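Local coordinates for chitin oligosaccharide binding protein NagB2 (Paenibacillus sp. FPU-7, PDB 7EHU), which binds chitin oligosaccharides, N,N'-diacetylchitobiose and N,N',N''-triacetylchitotriose, as the extracellular solute-binding protein probably serving a sugar transporter, at residues Q217-W227 with F385-V396; D292-P300 with L370-A381. All coordinates share one frame; numbering follows the deposited sequence.

Contact 1: residues Q217-W227 with F385-V396. With NAG (2-acetamido-2-deoxy-beta-D-glucopyranose), chain B.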
loop_
_atom_site.group_PDB
_atom_site.type_symbol
_atom_site.label_atom_id
_atom_site.label_comp_id
_atom_site.label_asym_id
_atom_site.label_seq_id
_atom_site.Cartn_x
_atom_site.Cartn_y
_atom_site.Cartn_z
ATOM N N GLN A 217 -6.433 -5.020 15.303
ATOM C CA GLN A 217 -5.939 -3.741 14.806
ATOM C C GLN A 217 -7.032 -2.684 14.798
ATOM O O GLN A 217 -6.728 -1.492 14.900
ATOM C CB GLN A 217 -5.297 -3.887 13.432
ATOM C CG GLN A 217 -6.196 -4.408 12.326
ATOM C CD GLN A 217 -5.558 -4.261 10.969
ATOM O OE1 GLN A 217 -4.329 -4.084 10.858
ATOM N NE2 GLN A 217 -6.378 -4.324 9.925
ATOM N N GLU A 218 -8.302 -3.093 14.692
ATOM C CA GLU A 218 -9.392 -2.129 14.790
ATOM C C GLU A 218 -9.477 -1.540 16.189
ATOM O O GLU A 218 -9.896 -0.389 16.358
ATOM C CB GLU A 218 -10.729 -2.803 14.462
ATOM C CG GLU A 218 -10.851 -3.312 13.029
ATOM C CD GLU A 218 -11.111 -2.225 11.987
ATOM O OE1 GLU A 218 -10.847 -2.511 10.792
ATOM O OE2 GLU A 218 -11.595 -1.119 12.342
ATOM N N GLY A 219 -9.083 -2.311 17.199
ATOM C CA GLY A 219 -9.252 -1.899 18.574
ATOM C C GLY A 219 -8.135 -1.050 19.149
ATOM O O GLY A 219 -8.353 -0.405 20.177
ATOM N N PHE A 220 -6.947 -1.033 18.525
ATOM C CA PHE A 220 -5.818 -0.334 19.137
ATOM C C PHE A 220 -6.162 1.127 19.427
ATOM O O PHE A 220 -5.948 1.622 20.540
ATOM C CB PHE A 220 -4.564 -0.397 18.265
ATOM C CG PHE A 220 -4.001 -1.776 18.038
ATOM C CD1 PHE A 220 -4.066 -2.781 18.993
ATOM C CD2 PHE A 220 -3.359 -2.050 16.841
ATOM C CE1 PHE A 220 -3.517 -4.039 18.743
ATOM C CE2 PHE A 220 -2.806 -3.292 16.598
ATOM C CZ PHE A 220 -2.886 -4.284 17.554
ATOM N N ALA A 221 -6.692 1.839 18.427
ATOM C CA ALA A 221 -6.994 3.258 18.600
ATOM C C ALA A 221 -8.270 3.503 19.398
ATOM O O ALA A 221 -8.514 4.638 19.819
ATOM C CB ALA A 221 -7.084 3.965 17.246
ATOM N N LYS A 222 -9.088 2.477 19.609
ATOM C CA LYS A 222 -10.321 2.599 20.371
ATOM C C LYS A 222 -10.131 2.131 21.803
ATOM O O LYS A 222 -11.063 2.238 22.610
ATOM C CB LYS A 222 -11.434 1.822 19.660
ATOM C CG LYS A 222 -11.533 2.193 18.167
ATOM C CD LYS A 222 -12.848 1.814 17.511
ATOM C CE LYS A 222 -12.936 2.385 16.100
ATOM N NZ LYS A 222 -13.394 1.360 15.115
ATOM N N GLY A 223 -8.933 1.650 22.141
ATOM C CA GLY A 223 -8.623 1.199 23.484
ATOM C C GLY A 223 -9.242 -0.119 23.869
ATOM O O GLY A 223 -9.187 -0.489 25.045
ATOM N N THR A 224 -9.851 -0.830 22.925
ATOM C CA THR A 224 -10.522 -2.088 23.226
ATOM C C THR A 224 -9.610 -3.300 23.082
ATOM O O THR A 224 -9.945 -4.380 23.588
ATOM C CB THR A 224 -11.724 -2.252 22.294
ATOM O OG1 THR A 224 -11.256 -2.287 20.940
ATOM C CG2 THR A 224 -12.699 -1.104 22.461
ATOM N N THR A 225 -8.484 -3.148 22.398
ATOM C CA THR A 225 -7.442 -4.154 22.276
ATOM C C THR A 225 -6.109 -3.454 22.498
ATOM O O THR A 225 -6.028 -2.226 22.482
ATOM C CB THR A 225 -7.482 -4.793 20.885
ATOM O OG1 THR A 225 -7.151 -3.780 19.925
ATOM C CG2 THR A 225 -8.858 -5.375 20.582
ATOM N N LYS A 226 -5.053 -4.231 22.710
ATOM C CA LYS A 226 -3.737 -3.673 22.972
ATOM C C LYS A 226 -2.683 -4.402 22.153
ATOM O O LYS A 226 -2.797 -5.604 21.878
ATOM C CB LYS A 226 -3.361 -3.810 24.452
ATOM C CG LYS A 226 -4.246 -3.018 25.397
ATOM C CD LYS A 226 -3.763 -3.168 26.842
ATOM C CE LYS A 226 -4.844 -2.803 27.838
ATOM N NZ LYS A 226 -5.159 -1.356 27.771
ATOM N N TRP A 227 -1.620 -3.666 21.826
ATOM C CA TRP A 227 -0.479 -4.270 21.148
ATOM C C TRP A 227 0.124 -5.382 21.995
ATOM O O TRP A 227 0.713 -6.329 21.451
ATOM C CB TRP A 227 0.571 -3.193 20.879
ATOM C CG TRP A 227 0.150 -2.178 19.855
ATOM C CD1 TRP A 227 -0.467 -0.983 20.085
ATOM C CD2 TRP A 227 0.343 -2.258 18.439
ATOM N NE1 TRP A 227 -0.674 -0.312 18.901
ATOM C CE2 TRP A 227 -0.192 -1.082 17.877
ATOM C CE3 TRP A 227 0.903 -3.216 17.587
ATOM C CZ2 TRP A 227 -0.165 -0.832 16.514
ATOM C CZ3 TRP A 227 0.920 -2.966 16.233
ATOM C CH2 TRP A 227 0.384 -1.793 15.709
ATOM N N PHE A 385 -9.029 -7.071 4.910
ATOM C CA PHE A 385 -8.838 -6.158 6.017
ATOM C C PHE A 385 -7.922 -5.025 5.565
ATOM O O PHE A 385 -6.987 -5.249 4.782
ATOM C CB PHE A 385 -8.252 -6.848 7.264
ATOM C CG PHE A 385 -6.926 -7.522 7.058
ATOM C CD1 PHE A 385 -6.869 -8.845 6.632
ATOM C CD2 PHE A 385 -5.740 -6.853 7.332
ATOM C CE1 PHE A 385 -5.650 -9.478 6.493
ATOM C CE2 PHE A 385 -4.531 -7.485 7.184
ATOM C CZ PHE A 385 -4.486 -8.793 6.769
ATOM N N PRO A 386 -8.162 -3.808 6.027
ATOM C CA PRO A 386 -7.320 -2.680 5.616
ATOM C C PRO A 386 -5.941 -2.762 6.251
ATOM O O PRO A 386 -5.701 -3.501 7.209
ATOM C CB PRO A 386 -8.094 -1.469 6.151
ATOM C CG PRO A 386 -8.768 -1.998 7.375
ATOM C CD PRO A 386 -9.171 -3.414 7.023
ATOM N N ALA A 387 -5.014 -1.995 5.693
ATOM C CA ALA A 387 -3.706 -1.854 6.315
ATOM C C ALA A 387 -3.843 -1.158 7.664
ATOM O O ALA A 387 -4.681 -0.265 7.851
ATOM C CB ALA A 387 -2.757 -1.068 5.427
ATOM N N PHE A 388 -3.002 -1.569 8.619
ATOM C CA PHE A 388 -3.088 -1.018 9.967
ATOM C C PHE A 388 -2.922 0.504 9.977
ATOM O O PHE A 388 -3.456 1.173 10.872
ATOM C CB PHE A 388 -2.058 -1.674 10.902
ATOM C CG PHE A 388 -0.694 -1.073 10.779
ATOM C CD1 PHE A 388 0.105 -1.347 9.687
ATOM C CD2 PHE A 388 -0.238 -0.181 11.726
ATOM C CE1 PHE A 388 1.330 -0.732 9.551
ATOM C CE2 PHE A 388 0.987 0.430 11.590
ATOM C CZ PHE A 388 1.775 0.143 10.502
ATOM N N ASP A 389 -2.225 1.079 8.991
ATOM C CA ASP A 389 -1.994 2.527 8.967
ATOM C C ASP A 389 -3.215 3.310 8.528
ATOM O O ASP A 389 -3.234 4.537 8.680
ATOM C CB ASP A 389 -0.696 2.694 8.205
ATOM C CG ASP A 389 -0.789 2.608 6.691
ATOM O OD1 ASP A 389 -1.573 2.854 5.881
ATOM O OD2 ASP A 389 -0.522 1.345 6.524
ATOM N N ALA A 390 -4.280 2.621 8.109
ATOM C CA ALA A 390 -5.571 3.277 7.987
ATOM C C ALA A 390 -6.227 3.492 9.346
ATOM O O ALA A 390 -7.102 4.363 9.474
ATOM C CB ALA A 390 -6.513 2.440 7.123
ATOM N N LEU A 391 -5.808 2.729 10.362
ATOM C CA LEU A 391 -6.540 2.585 11.616
ATOM C C LEU A 391 -5.838 3.177 12.826
ATOM O O LEU A 391 -6.456 3.237 13.901
ATOM C CB LEU A 391 -6.756 1.091 11.912
ATOM C CG LEU A 391 -7.402 0.258 10.811
ATOM C CD1 LEU A 391 -7.514 -1.201 11.211
ATOM C CD2 LEU A 391 -8.770 0.826 10.462
ATOM N N VAL A 392 -4.557 3.525 12.721
ATOM C CA VAL A 392 -3.804 4.050 13.846
ATOM C C VAL A 392 -3.238 5.410 13.472
ATOM O O VAL A 392 -3.074 5.753 12.300
ATOM C CB VAL A 392 -2.690 3.111 14.366
ATOM C CG1 VAL A 392 -3.244 1.746 14.716
ATOM C CG2 VAL A 392 -1.562 3.003 13.357
ATOM N N GLN A 393 -2.925 6.175 14.497
ATOM C CA GLN A 393 -2.430 7.518 14.307
ATOM C C GLN A 393 -1.043 7.484 13.660
ATOM O O GLN A 393 -0.278 6.537 13.877
ATOM C CB GLN A 393 -2.341 8.207 15.664
ATOM C CG GLN A 393 -3.679 8.372 16.406
ATOM C CD GLN A 393 -4.081 7.176 17.352
ATOM O OE1 GLN A 393 -3.738 5.988 17.126
ATOM N NE2 GLN A 393 -4.821 7.509 18.420
ATOM N N PRO A 394 -0.695 8.518 12.864
ATOM C CA PRO A 394 0.633 8.559 12.227
ATOM C C PRO A 394 1.793 8.312 13.176
ATOM O O PRO A 394 2.738 7.588 12.834
ATOM C CB PRO A 394 0.657 9.968 11.613
ATOM C CG PRO A 394 -0.762 10.201 11.230
ATOM C CD PRO A 394 -1.561 9.606 12.374
ATOM N N LYS A 395 1.739 8.875 14.375
ATOM C CA LYS A 395 2.812 8.649 15.332
ATOM C C LYS A 395 2.965 7.174 15.692
ATOM O O LYS A 395 4.091 6.687 15.898
ATOM C CB LYS A 395 2.542 9.452 16.600
ATOM C CG LYS A 395 3.640 9.235 17.565
ATOM C CD LYS A 395 4.979 9.773 17.217
ATOM C CE LYS A 395 5.883 9.404 18.400
ATOM N NZ LYS A 395 5.541 9.941 19.698
ATOM N N VAL A 396 1.846 6.461 15.820
ATOM C CA VAL A 396 1.888 5.032 16.119
ATOM C C VAL A 396 2.528 4.276 14.958
ATOM O O VAL A 396 3.390 3.410 15.154
ATOM C CB VAL A 396 0.461 4.522 16.436
ATOM C CG1 VAL A 396 0.434 3.003 16.620
ATOM C CG2 VAL A 396 -0.120 5.226 17.666
HETATM C C1 NAG B . 1.665 1.916 0.552
HETATM C C2 NAG B . 2.037 2.608 1.840
HETATM C C3 NAG B . 1.685 1.735 3.044
HETATM C C4 NAG B . 0.220 1.317 2.983
HETATM C C5 NAG B . -0.089 0.664 1.639
HETATM C C6 NAG B . -1.552 0.315 1.462
HETATM C C7 NAG B . 3.850 4.255 1.872
HETATM C C8 NAG B . 5.339 4.469 1.932
HETATM N N2 NAG B . 3.440 2.985 1.872
HETATM O O3 NAG B . 1.958 2.477 4.225
HETATM O O4 NAG B . -0.103 0.374 4.001
HETATM O O5 NAG B . 0.285 1.558 0.579
HETATM O O6 NAG B . -2.383 1.464 1.544
HETATM O O7 NAG B . 3.054 5.195 1.838
HETATM O O HOH W 1 -6.968 1.072 15.742
#
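Behind the glycan pocket of this solute-binding protein, the end of helix 214-219 packs Q217 and E218 against the loop that leaves strand 383-385, with P386 and L391 as their main partners. The Q217 amide reaches into this loop, where NE2 donates to P386 O at 2.9 Å with an N-H...O angle of 160°, the acceptor lying close to the amide plane. Leaving the backbone with chi1 at 60° and extended beyond CG, the Q217 chain passes across the L391 side chain, Q217 CG 3.6 Å from L391 CD1. The carboxylate of E218 folds back over the same leucine through a bend at chi2 (-77°), placing E218 OE1 3.6 Å from L391 CD1. Beyond the leucine a water joins the two backbones: it accepts from A221 N at 2.8 Å and lies within hydrogen-bonding distance of Q217 O and L391 O. W227, over the face of the F220 ring opposite Q217 CA, brings CZ2 to 3.9 Å from V396 CG1, while its ring edge meets F388; the indole NE1 is bonded to Q425. The helix itself closes in a Schellman motif with G223 at the positive-phi position. On the other side of the loop, D389 OD2 accepts a bond from NAG O4 at 2.7 Å, and OD1 of the same aspartate forms a salt bridge with R77. The Q217 side-chain bond to P386 O and the water at L391 O grip the loop before and after D389, consistent with a second shell that positions this sugar-binding residue.

Contact 2: residues D292-P300 with L370-A381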
loop_
_atom_site.group_PDB
_atom_site.type_symbol
_atom_site.label_atom_id
_atom_site.label_comp_id
_atom_site.label_asym_id
_atom_site.label_seq_id
_atom_site.Cartn_x
_atom_site.Cartn_y
_atom_site.Cartn_z
ATOM N N ASP A 292 8.310 -15.006 -16.330
ATOM C CA ASP A 292 7.647 -16.196 -16.849
ATOM C C ASP A 292 7.673 -17.363 -15.861
ATOM O O ASP A 292 7.307 -18.488 -16.232
ATOM C CB ASP A 292 8.229 -16.612 -18.195
ATOM C CG ASP A 292 8.182 -15.501 -19.205
ATOM O OD1 ASP A 292 7.095 -14.928 -19.401
ATOM O OD2 ASP A 292 9.220 -15.192 -19.828
ATOM N N ASN A 293 8.072 -17.115 -14.613
ATOM C CA ASN A 293 8.176 -18.131 -13.578
ATOM C C ASN A 293 7.769 -17.554 -12.229
ATOM O O ASN A 293 8.489 -17.667 -11.235
ATOM C CB ASN A 293 9.586 -18.704 -13.499
ATOM C CG ASN A 293 9.957 -19.496 -14.722
ATOM O OD1 ASN A 293 9.596 -20.681 -14.843
ATOM N ND2 ASN A 293 10.659 -18.871 -15.645
ATOM N N VAL A 294 6.585 -16.935 -12.187
ATOM C CA VAL A 294 6.108 -16.229 -11.000
ATOM C C VAL A 294 4.648 -16.612 -10.722
ATOM O O VAL A 294 3.822 -16.732 -11.637
ATOM C CB VAL A 294 6.327 -14.696 -11.114
ATOM C CG1 VAL A 294 5.628 -14.098 -12.354
ATOM C CG2 VAL A 294 5.923 -13.986 -9.849
ATOM N N GLY A 295 4.341 -16.827 -9.449
ATOM C CA GLY A 295 3.005 -17.096 -8.965
ATOM C C GLY A 295 2.703 -16.219 -7.770
ATOM O O GLY A 295 3.470 -15.300 -7.429
ATOM N N TYR A 296 1.602 -16.519 -7.084
ATOM C CA TYR A 296 1.157 -15.682 -5.983
ATOM C C TYR A 296 0.343 -16.519 -5.017
ATOM O O TYR A 296 -0.407 -17.397 -5.445
ATOM C CB TYR A 296 0.279 -14.565 -6.523
ATOM C CG TYR A 296 -0.129 -13.500 -5.547
ATOM C CD1 TYR A 296 0.673 -12.390 -5.324
ATOM C CD2 TYR A 296 -1.352 -13.566 -4.880
ATOM C CE1 TYR A 296 0.275 -11.384 -4.484
ATOM C CE2 TYR A 296 -1.760 -12.562 -4.037
ATOM C CZ TYR A 296 -0.937 -11.473 -3.837
ATOM O OH TYR A 296 -1.382 -10.453 -3.026
ATOM N N PHE A 297 0.459 -16.214 -3.724
ATOM C CA PHE A 297 -0.436 -16.788 -2.731
ATOM C C PHE A 297 -0.696 -15.779 -1.621
ATOM O O PHE A 297 0.192 -15.008 -1.238
ATOM C CB PHE A 297 0.046 -18.141 -2.166
ATOM C CG PHE A 297 1.429 -18.147 -1.568
ATOM C CD1 PHE A 297 2.545 -18.379 -2.357
ATOM C CD2 PHE A 297 1.605 -17.980 -0.185
ATOM C CE1 PHE A 297 3.822 -18.432 -1.796
ATOM C CE2 PHE A 297 2.884 -18.021 0.381
ATOM C CZ PHE A 297 3.992 -18.253 -0.435
ATOM N N ARG A 298 -1.924 -15.797 -1.116
ATOM C CA ARG A 298 -2.243 -14.964 0.019
ATOM C C ARG A 298 -1.582 -15.530 1.273
ATOM O O ARG A 298 -1.132 -16.675 1.324
ATOM C CB ARG A 298 -3.748 -14.813 0.179
ATOM C CG ARG A 298 -4.468 -15.963 0.785
ATOM C CD ARG A 298 -5.890 -15.533 1.238
ATOM N NE ARG A 298 -6.702 -16.701 1.514
ATOM C CZ ARG A 298 -7.451 -17.345 0.623
ATOM N NH1 ARG A 298 -7.549 -16.927 -0.629
ATOM N NH2 ARG A 298 -8.121 -18.410 1.008
ATOM N N PHE A 299 -1.463 -14.679 2.271
ATOM C CA PHE A 299 -0.817 -15.065 3.512
ATOM C C PHE A 299 -1.427 -16.376 4.017
ATOM O O PHE A 299 -2.653 -16.510 4.042
ATOM C CB PHE A 299 -0.973 -13.951 4.558
ATOM C CG PHE A 299 -0.078 -14.163 5.744
ATOM C CD1 PHE A 299 -0.490 -14.955 6.813
ATOM C CD2 PHE A 299 1.204 -13.637 5.768
ATOM C CE1 PHE A 299 0.353 -15.206 7.871
ATOM C CE2 PHE A 299 2.042 -13.900 6.826
ATOM C CZ PHE A 299 1.611 -14.680 7.874
ATOM N N PRO A 300 -0.617 -17.356 4.411
ATOM C CA PRO A 300 -1.160 -18.676 4.773
ATOM C C PRO A 300 -1.880 -18.691 6.118
ATOM O O PRO A 300 -1.670 -17.850 6.988
ATOM C CB PRO A 300 0.090 -19.559 4.840
ATOM C CG PRO A 300 1.202 -18.593 5.200
ATOM C CD PRO A 300 0.858 -17.327 4.459
ATOM N N LEU A 370 -0.200 -13.390 -13.952
ATOM C CA LEU A 370 0.084 -13.077 -12.554
ATOM C C LEU A 370 -1.074 -12.289 -11.943
ATOM O O LEU A 370 -1.461 -12.524 -10.792
ATOM C CB LEU A 370 1.399 -12.308 -12.454
ATOM C CG LEU A 370 1.848 -11.906 -11.052
ATOM C CD1 LEU A 370 1.902 -13.095 -10.113
ATOM C CD2 LEU A 370 3.206 -11.205 -11.133
ATOM N N THR A 371 -1.664 -11.374 -12.707
ATOM C CA THR A 371 -2.823 -10.647 -12.197
ATOM C C THR A 371 -4.007 -11.595 -12.000
ATOM O O THR A 371 -4.771 -11.437 -11.040
ATOM C CB THR A 371 -3.112 -9.474 -13.137
ATOM O OG1 THR A 371 -2.021 -8.542 -13.004
ATOM C CG2 THR A 371 -4.422 -8.758 -12.794
ATOM N N LYS A 372 -4.156 -12.604 -12.869
ATOM C CA LYS A 372 -5.198 -13.607 -12.667
ATOM C C LYS A 372 -4.978 -14.334 -11.343
ATOM O O LYS A 372 -5.929 -14.568 -10.588
ATOM C CB LYS A 372 -5.220 -14.591 -13.845
ATOM C CG LYS A 372 -6.260 -15.730 -13.704
ATOM C CD LYS A 372 -6.158 -16.760 -14.834
ATOM C CE LYS A 372 -7.317 -17.762 -14.831
ATOM N NZ LYS A 372 -7.072 -18.960 -15.695
ATOM N N ALA A 373 -3.724 -14.688 -11.040
ATOM C CA ALA A 373 -3.426 -15.375 -9.787
ATOM C C ALA A 373 -3.704 -14.490 -8.573
ATOM O O ALA A 373 -4.208 -14.970 -7.552
ATOM C CB ALA A 373 -1.971 -15.841 -9.785
ATOM N N ILE A 374 -3.365 -13.202 -8.653
ATOM C CA ILE A 374 -3.685 -12.302 -7.544
ATOM C C ILE A 374 -5.196 -12.210 -7.375
ATOM O O ILE A 374 -5.727 -12.266 -6.256
ATOM C CB ILE A 374 -3.050 -10.912 -7.757
ATOM C CG1 ILE A 374 -1.525 -11.005 -7.736
ATOM C CG2 ILE A 374 -3.511 -9.902 -6.706
ATOM C CD1 ILE A 374 -0.856 -9.822 -8.413
ATOM N N GLY A 375 -5.914 -12.106 -8.498
ATOM C CA GLY A 375 -7.367 -12.070 -8.446
ATOM C C GLY A 375 -7.957 -13.308 -7.802
ATOM O O GLY A 375 -8.915 -13.215 -7.026
ATOM N N GLU A 376 -7.392 -14.482 -8.101
ATOM C CA GLU A 376 -7.907 -15.723 -7.527
ATOM C C GLU A 376 -7.680 -15.763 -6.021
ATOM O O GLU A 376 -8.552 -16.214 -5.266
ATOM C CB GLU A 376 -7.262 -16.923 -8.225
ATOM C CG GLU A 376 -7.799 -17.149 -9.638
ATOM C CD GLU A 376 -6.951 -18.094 -10.468
ATOM O OE1 GLU A 376 -7.409 -18.471 -11.564
ATOM O OE2 GLU A 376 -5.835 -18.460 -10.036
ATOM N N ALA A 377 -6.525 -15.269 -5.565
ATOM C CA ALA A 377 -6.241 -15.214 -4.133
ATOM C C ALA A 377 -7.187 -14.261 -3.407
ATOM O O ALA A 377 -7.590 -14.532 -2.268
ATOM C CB ALA A 377 -4.776 -14.804 -3.935
ATOM N N GLN A 378 -7.538 -13.134 -4.036
ATOM C CA GLN A 378 -8.454 -12.172 -3.417
ATOM C C GLN A 378 -9.892 -12.691 -3.430
ATOM O O GLN A 378 -10.609 -12.584 -2.421
ATOM C CB GLN A 378 -8.359 -10.835 -4.166
ATOM C CG GLN A 378 -9.077 -9.635 -3.524
ATOM C CD GLN A 378 -10.402 -9.269 -4.168
ATOM O OE1 GLN A 378 -10.792 -9.824 -5.196
ATOM N NE2 GLN A 378 -11.099 -8.311 -3.561
ATOM N N ALA A 379 -10.314 -13.278 -4.556
ATOM C CA ALA A 379 -11.690 -13.732 -4.720
ATOM C C ALA A 379 -12.021 -14.877 -3.775
ATOM O O ALA A 379 -13.150 -14.960 -3.271
ATOM C CB ALA A 379 -11.909 -14.167 -6.167
ATOM N N SER A 380 -11.077 -15.789 -3.547
ATOM C CA SER A 380 -11.350 -16.929 -2.682
ATOM C C SER A 380 -11.165 -16.611 -1.201
ATOM O O SER A 380 -11.440 -17.480 -0.372
ATOM C CB SER A 380 -10.429 -18.099 -3.037
ATOM O OG SER A 380 -9.108 -17.628 -3.191
ATOM N N ALA A 381 -10.681 -15.417 -0.853
ATOM C CA ALA A 381 -10.571 -15.024 0.544
ATOM C C ALA A 381 -11.953 -14.808 1.145
ATOM O O ALA A 381 -12.900 -14.420 0.459
ATOM C CB ALA A 381 -9.788 -13.718 0.659
HETATM O O HOH W 2 -3.555 -17.503 -6.718
#
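Y296 lays one face of its ring over I374, whose CG1 stands 3.5 Å from the ring centroid and only 11° off the ring normal, a CH-pi contact centred on the face. With CG anti to the backbone N (chi1 -172°), the tyrosine projects from the strand onto the helix surface, and A377 CB meets the ring edge in plane, 3.8 Å from Y296 CE2. Face and edge are therefore both occupied by residues about one helical turn apart, while A373 CB lies against Y296 CB. Toward the start of the helix, L370 extends its two methyls to the strand: L370 CD2 is 4.0 Å from V294 CG1, and the two side chains cross at about a right angle.

At the other end R298 reaches the C-terminal part of the helix, where a positive charge would probably be favoured. NH1 donates to A377 O at 2.9 Å, in the carbonyl plane and on a lone pair, though bent, and also to S380 OG at 3.1 Å, which lies almost in the guanidinium plane. S380 OG in turn donates to E376 O at 2.6 Å, linking the guanidinium to the helix backbone, and A381 CA lies over one guanidinium face. R298 NH2 is held by N308.

Strand 294-297 runs nearly parallel to helix 370-379, at 11°, with their axes 7.4 Å apart at closest approach. Its hydrogen-bonded neighbour is strand 138-154, whose V148 touches both Y296 and I374, while I282 of helix 279-283 meets V294 and L370.

In the fold
From the N terminus, the chain first reaches 217-227 after helix 197-212, and contact 1 closes a long loop when 385-396 returns to it 158 residues later. Within that loop lies contact 2, formed by strand 294-297 and helix 369-379, so the two are nested rather than crossed. Segments 370-381 and 385-396 almost adjoin, joined through strand 383-385, which pairs in parallel with strand 309-320; the contact centres are nevertheless about 27 Å apart. Contact 2 fixes the helix to the strand 138-154 side of the mixed sheet, whereas contact 1 ties the following pocket loop and the start of helix 394-408 to the helix 214-219 region.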